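Local coordinates for cellulose binding protein (Clavibacter michiganensis subsp. michiganensis, PDB 4L48) that binds cellulose chains through an expansin module and, as part of a longer polypeptide, probably helps to hydrolyse internal beta-1,4-glucosidic linkages in cellulose, at residues R6-S11 against H76-E81; N20-M25 against V65-H70. The protein carries 1 engineered substitution. All blocks are in the same frame, centred on the assembly; numbering follows the deposited sequence.

How the contacts relate
Both contacts belong to the N-terminal expansin domain, of the double-psi beta-barrel family, and both reach the same six-stranded sheet. Contact 1 is a pairing of parallel strands, partly buried: one face is mainly apolar (A7, L77, L79, with H9 at its end), the other polar, and its far end is wetted by water. Contact 2 is the more buried of the two, though glucose sits against it; here a loop without regular structure docks on strand 59-69 through a few polar bonds, a sulfur contact and a nearby disulfide. Strand 76-80 follows strand 59-69 in the chain, and the contacts touch where Y10 OH lies 3.1 Å from D67 OD2, a probable hydrogen bond.

Contact 1: residues R6-S11 against H76-E81; sequences RATHYS and HLNLSE. Engineered in segment 76-81: N78 (natural residue Asp).
T8 OG1 sits between H76 and N78 on a pair of parallel strands, 6-10 and 76-80, in the double-psi beta-barrel domain of this expansin module. This cluster is the tight part: the hydroxyl accepts from H76 NE2 at 2.7 Å and donates to N78 OD1 at 2.7 Å, so two bonds fix its rotation; N78 is an engineered residue, Asp in the natural protein. A chi1 of 179° swings the H76 ring away from its own N and across to T8, while one of its faces lies beneath R6 NE, which is salt-bridged to E73. On the other face of the sheet A7, L77 and L79 are buried against strands 34-38 and 95-101, with A7 CB 3.7 Å from L79 CD1. Backbone bonds such as L77 N to R6 O (3.0 Å) tie the strands together. The H9 ring is stacked with F90 and meets F84 edge-to-face. Toward S11 the contact loosens: a water bridges H9 ND1 and E81 OE2, donating to the carboxylate. The Y10 ring and the N78 amide lie nearly parallel, 10° apart, with N78 ND2 3.3 Å from Y10 CD2 and N78 O near the ring edge at CE2.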
loop_
_atom_site.group_PDB
_atom_site.type_symbol
_atom_site.label_atom_id
_atom_site.label_comp_id
_atom_site.label_asym_id
_atom_site.label_seq_id
_atom_site.Cartn_x
_atom_site.Cartn_y
_atom_site.Cartn_z
ATOM N N ARG A 6 7.314 11.328 -16.615
ATOM C CA ARG A 6 6.424 12.481 -16.663
ATOM C C ARG A 6 5.226 12.269 -15.746
ATOM O O ARG A 6 4.983 11.157 -15.275
ATOM C CB ARG A 6 5.950 12.726 -18.095
ATOM C CG ARG A 6 5.194 11.554 -18.696
ATOM C CD ARG A 6 4.646 11.895 -20.068
ATOM N NE ARG A 6 3.768 10.846 -20.574
ATOM C CZ ARG A 6 2.813 11.046 -21.475
ATOM N NH1 ARG A 6 2.607 12.262 -21.966
ATOM N NH2 ARG A 6 2.058 10.034 -21.881
ATOM N N ALA A 7 4.470 13.333 -15.497
ATOM C CA ALA A 7 3.347 13.250 -14.574
ATOM C C ALA A 7 2.113 14.015 -15.043
ATOM O O ALA A 7 2.206 15.153 -15.501
ATOM C CB ALA A 7 3.766 13.724 -13.190
ATOM N N THR A 8 0.959 13.366 -14.926
ATOM C CA THR A 8 -0.327 14.021 -15.118
ATOM C C THR A 8 -1.030 14.073 -13.768
ATOM O O THR A 8 -0.469 13.641 -12.760
ATOM C CB THR A 8 -1.203 13.271 -16.134
ATOM O OG1 THR A 8 -1.198 11.871 -15.831
ATOM C CG2 THR A 8 -0.674 13.476 -17.545
ATOM N N HIS A 9 -2.250 14.599 -13.736
ATOM C CA HIS A 9 -2.971 14.713 -12.472
ATOM C C HIS A 9 -4.395 14.159 -12.512
ATOM O O HIS A 9 -5.056 14.178 -13.550
ATOM C CB HIS A 9 -2.965 16.161 -11.965
ATOM C CG HIS A 9 -3.479 17.156 -12.959
ATOM N ND1 HIS A 9 -4.794 17.187 -13.373
ATOM C CD2 HIS A 9 -2.855 18.163 -13.615
ATOM C CE1 HIS A 9 -4.957 18.166 -14.243
ATOM N NE2 HIS A 9 -3.796 18.775 -14.408
ATOM N N TYR A 10 -4.848 13.657 -11.366
ATOM C CA TYR A 10 -6.207 13.153 -11.212
ATOM C C TYR A 10 -6.580 13.202 -9.732
ATOM O O TYR A 10 -5.774 13.619 -8.902
ATOM C CB TYR A 10 -6.320 11.725 -11.753
ATOM C CG TYR A 10 -5.994 10.645 -10.744
ATOM C CD1 TYR A 10 -6.983 9.793 -10.269
ATOM C CD2 TYR A 10 -4.702 10.483 -10.262
ATOM C CE1 TYR A 10 -6.694 8.806 -9.347
ATOM C CE2 TYR A 10 -4.405 9.498 -9.337
ATOM C CZ TYR A 10 -5.403 8.664 -8.884
ATOM O OH TYR A 10 -5.110 7.685 -7.966
ATOM N N SER A 11 -7.796 12.779 -9.399
ATOM C CA SER A 11 -8.245 12.822 -8.010
ATOM C C SER A 11 -9.040 11.588 -7.597
ATOM O O SER A 11 -9.811 11.037 -8.383
ATOM C CB SER A 11 -9.077 14.081 -7.756
ATOM O OG SER A 11 -9.518 14.131 -6.410
ATOM N N HIS A 76 5.417 7.121 -16.235
ATOM C CA HIS A 76 4.307 8.063 -16.159
ATOM C C HIS A 76 3.520 7.875 -14.865
ATOM O O HIS A 76 2.860 6.855 -14.669
ATOM C CB HIS A 76 3.387 7.898 -17.371
ATOM C CG HIS A 76 2.202 8.816 -17.368
ATOM N ND1 HIS A 76 1.125 8.637 -18.209
ATOM C CD2 HIS A 76 1.927 9.920 -16.634
ATOM C CE1 HIS A 76 0.235 9.589 -17.990
ATOM N NE2 HIS A 76 0.696 10.380 -17.039
ATOM N N LEU A 77 3.595 8.872 -13.989
ATOM C CA LEU A 77 2.849 8.850 -12.739
ATOM C C LEU A 77 1.577 9.678 -12.852
ATOM O O LEU A 77 1.579 10.759 -13.441
ATOM C CB LEU A 77 3.704 9.393 -11.593
ATOM C CG LEU A 77 4.953 8.606 -11.201
ATOM C CD1 LEU A 77 5.618 9.250 -9.995
ATOM C CD2 LEU A 77 4.604 7.156 -10.912
ATOM N N ASN A 78 0.490 9.168 -12.286
ATOM C CA ASN A 78 -0.740 9.937 -12.192
ATOM C C ASN A 78 -0.862 10.516 -10.789
ATOM O O ASN A 78 -1.426 9.890 -9.895
ATOM C CB ASN A 78 -1.952 9.067 -12.530
ATOM C CG ASN A 78 -3.014 9.824 -13.307
ATOM O OD1 ASN A 78 -2.749 10.886 -13.870
ATOM N ND2 ASN A 78 -4.222 9.277 -13.345
ATOM N N LEU A 79 -0.309 11.710 -10.600
ATOM C CA LEU A 79 -0.270 12.344 -9.288
ATOM C C LEU A 79 -1.634 12.876 -8.871
ATOM O O LEU A 79 -2.486 13.158 -9.714
ATOM C CB LEU A 79 0.735 13.499 -9.284
ATOM C CG LEU A 79 2.217 13.187 -9.489
ATOM C CD1 LEU A 79 2.996 14.477 -9.681
ATOM C CD2 LEU A 79 2.771 12.405 -8.310
ATOM N N SER A 80 -1.834 13.013 -7.565
ATOM C CA SER A 80 -2.997 13.722 -7.054
ATOM C C SER A 80 -2.851 15.184 -7.448
ATOM O O SER A 80 -1.738 15.657 -7.685
ATOM C CB SER A 80 -3.088 13.587 -5.535
ATOM O OG SER A 80 -1.961 14.164 -4.900
ATOM N N GLU A 81 -3.969 15.897 -7.527
ATOM C CA GLU A 81 -3.946 17.296 -7.942
ATOM C C GLU A 81 -3.118 18.158 -6.992
ATOM O O GLU A 81 -2.449 19.099 -7.418
ATOM C CB GLU A 81 -5.368 17.848 -8.064
ATOM C CG GLU A 81 -6.189 17.198 -9.167
ATOM C CD GLU A 81 -7.572 17.803 -9.295
ATOM O OE1 GLU A 81 -7.948 18.617 -8.425
ATOM O OE2 GLU A 81 -8.283 17.466 -10.267
HETATM O O HOH W 1 -7.322 16.135 -12.143
HETATM O O HOH W 2 -6.815 15.350 -5.784
#

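Contact 2: residues N20-M25 against V65-H70; sequences NGNCSM and VADQCH. With BGC (beta-D-glucopyranose), chain C.
N22 N donates to D67 OD1 at 2.9 Å, linking the loop 20-25 to strand 59-69. The same oxygen takes Q68 N from the opposite face of the carboxylate, so two N-H groups grip it and limit rotation of the D67 side chain. C23 N adds a second bond to the strand, reaching A66 O at 3.1 Å from above the carbonyl plane. From CB outward, M25 runs extended until chi3 (-56°) bends it, which brings the sulfur and the terminal methyl to A66: SD stands 3.5 Å from A66 CB and CE 3.6 Å from it. C23 CB lies 3.3 Å from A66 O, and its SG is in a disulfide with C48. At the other end N22 and Q68 lie side by side, pointing the same way, and Q68 OE1 is held by S39. A type I turn from G21 to S24 gives the loop its shape, and N20 ND2 closes it on M25 O at 2.8 Å. On the side facing the sugar, BGC O6 donates to G21 O at 2.8 Å, while N22 CA lies close to BGC O4. Together with Y153, W121 and W122 of the C-terminal domain, G21, N22 and S24 line the cellohexaose-binding site of this two-domain expansin.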
loop_
_atom_site.group_PDB
_atom_site.type_symbol
_atom_site.label_atom_id
_atom_site.label_comp_id
_atom_site.label_asym_id
_atom_site.label_seq_id
_atom_site.Cartn_x
_atom_site.Cartn_y
_atom_site.Cartn_z
ATOM N N ASN A 20 -10.155 2.917 -1.160
ATOM C CA ASN A 20 -9.814 4.089 -1.956
ATOM C C ASN A 20 -8.614 3.826 -2.855
ATOM O O ASN A 20 -7.519 3.533 -2.375
ATOM C CB ASN A 20 -9.541 5.285 -1.045
ATOM C CG ASN A 20 -10.709 5.596 -0.132
ATOM O OD1 ASN A 20 -11.618 6.337 -0.501
ATOM N ND2 ASN A 20 -10.694 5.023 1.067
ATOM N N GLY A 21 -8.825 3.932 -4.163
ATOM C CA GLY A 21 -7.794 3.600 -5.128
ATOM C C GLY A 21 -7.704 2.097 -5.296
ATOM O O GLY A 21 -8.299 1.348 -4.521
ATOM N N ASN A 22 -6.961 1.648 -6.303
ATOM C CA ASN A 22 -6.843 0.219 -6.573
ATOM C C ASN A 22 -6.212 -0.540 -5.407
ATOM O O ASN A 22 -6.486 -1.720 -5.209
ATOM C CB ASN A 22 -6.058 -0.030 -7.864
ATOM C CG ASN A 22 -6.477 -1.312 -8.564
ATOM O OD1 ASN A 22 -6.860 -2.292 -7.923
ATOM N ND2 ASN A 22 -6.413 -1.306 -9.889
ATOM N N CYS A 23 -5.384 0.148 -4.626
ATOM C CA CYS A 23 -4.749 -0.459 -3.458
ATOM C C CYS A 23 -5.728 -0.622 -2.297
ATOM O O CYS A 23 -5.375 -1.176 -1.255
ATOM C CB CYS A 23 -3.545 0.369 -3.006
ATOM S SG CYS A 23 -2.212 0.481 -4.217
ATOM N N SER A 24 -6.950 -0.131 -2.490
ATOM C CA SER A 24 -8.005 -0.208 -1.482
ATOM C C SER A 24 -7.582 0.401 -0.149
ATOM O O SER A 24 -7.665 -0.247 0.894
ATOM C CB SER A 24 -8.471 -1.654 -1.281
ATOM O OG SER A 24 -8.946 -2.212 -2.495
ATOM N N MET A 25 -7.117 1.646 -0.193
ATOM C CA MET A 25 -6.773 2.368 1.022
ATOM C C MET A 25 -8.006 2.530 1.895
ATOM O O MET A 25 -9.098 2.790 1.388
ATOM C CB MET A 25 -6.212 3.749 0.692
ATOM C CG MET A 25 -4.884 3.743 -0.032
ATOM S SD MET A 25 -4.297 5.430 -0.258
ATOM C CE MET A 25 -5.701 6.150 -1.111
ATOM N N VAL A 65 1.888 5.418 -2.953
ATOM C CA VAL A 65 1.325 4.637 -4.046
ATOM C C VAL A 65 -0.043 4.118 -3.621
ATOM O O VAL A 65 -0.162 3.390 -2.635
ATOM C CB VAL A 65 2.233 3.460 -4.430
ATOM C CG1 VAL A 65 1.591 2.634 -5.535
ATOM C CG2 VAL A 65 3.602 3.967 -4.861
ATOM N N ALA A 66 -1.075 4.496 -4.368
ATOM C CA ALA A 66 -2.444 4.295 -3.913
ATOM C C ALA A 66 -3.357 3.653 -4.949
ATOM O O ALA A 66 -4.421 3.136 -4.609
ATOM C CB ALA A 66 -3.028 5.624 -3.471
ATOM N N ASP A 67 -2.945 3.680 -6.211
ATOM C CA ASP A 67 -3.844 3.312 -7.294
ATOM C C ASP A 67 -3.073 2.805 -8.510
ATOM O O ASP A 67 -1.853 2.952 -8.588
ATOM C CB ASP A 67 -4.706 4.527 -7.659
ATOM C CG ASP A 67 -5.853 4.184 -8.587
ATOM O OD1 ASP A 67 -6.139 2.986 -8.777
ATOM O OD2 ASP A 67 -6.477 5.125 -9.124
ATOM N N GLN A 68 -3.788 2.194 -9.449
ATOM C CA GLN A 68 -3.181 1.725 -10.687
ATOM C C GLN A 68 -3.650 2.561 -11.871
ATOM O O GLN A 68 -4.848 2.674 -12.128
ATOM C CB GLN A 68 -3.515 0.253 -10.932
ATOM C CG GLN A 68 -2.944 -0.291 -12.235
ATOM C CD GLN A 68 -3.317 -1.741 -12.481
ATOM O OE1 GLN A 68 -2.748 -2.400 -13.350
ATOM N NE2 GLN A 68 -4.280 -2.243 -11.718
ATOM N N CYS A 69 -2.697 3.146 -12.588
ATOM C CA CYS A 69 -3.009 3.893 -13.797
ATOM C C CYS A 69 -2.803 3.005 -15.018
ATOM O O CYS A 69 -1.692 2.900 -15.538
ATOM C CB CYS A 69 -2.137 5.143 -13.901
ATOM S SG CYS A 69 -2.473 6.156 -15.359
ATOM N N HIS A 70 -3.879 2.363 -15.464
ATOM C CA HIS A 70 -3.818 1.455 -16.605
ATOM C C HIS A 70 -3.365 2.165 -17.876
ATOM O O HIS A 70 -2.686 1.576 -18.716
ATOM C CB HIS A 70 -5.178 0.787 -16.836
ATOM C CG HIS A 70 -5.543 -0.227 -15.796
ATOM N ND1 HIS A 70 -5.143 -1.544 -15.868
ATOM C CD2 HIS A 70 -6.276 -0.118 -14.663
ATOM C CE1 HIS A 70 -5.612 -2.203 -14.823
ATOM N NE2 HIS A 70 -6.303 -1.361 -14.076
HETATM C C2 BGC C . -11.815 -2.882 -8.482
HETATM C C3 BGC C . -10.676 -1.974 -8.924
HETATM C C4 BGC C . -10.737 -0.665 -8.151
HETATM C C5 BGC C . -10.781 -0.928 -6.649
HETATM C C6 BGC C . -10.950 0.381 -5.890
HETATM C C1 BGC C . -11.789 -3.066 -6.971
HETATM O O2 BGC C . -11.694 -4.155 -9.124
HETATM O O3 BGC C . -10.780 -1.713 -10.327
HETATM O O4 BGC C . -9.587 0.128 -8.467
HETATM O O5 BGC C . -11.868 -1.796 -6.322
HETATM O O6 BGC C . -10.872 0.131 -4.483
#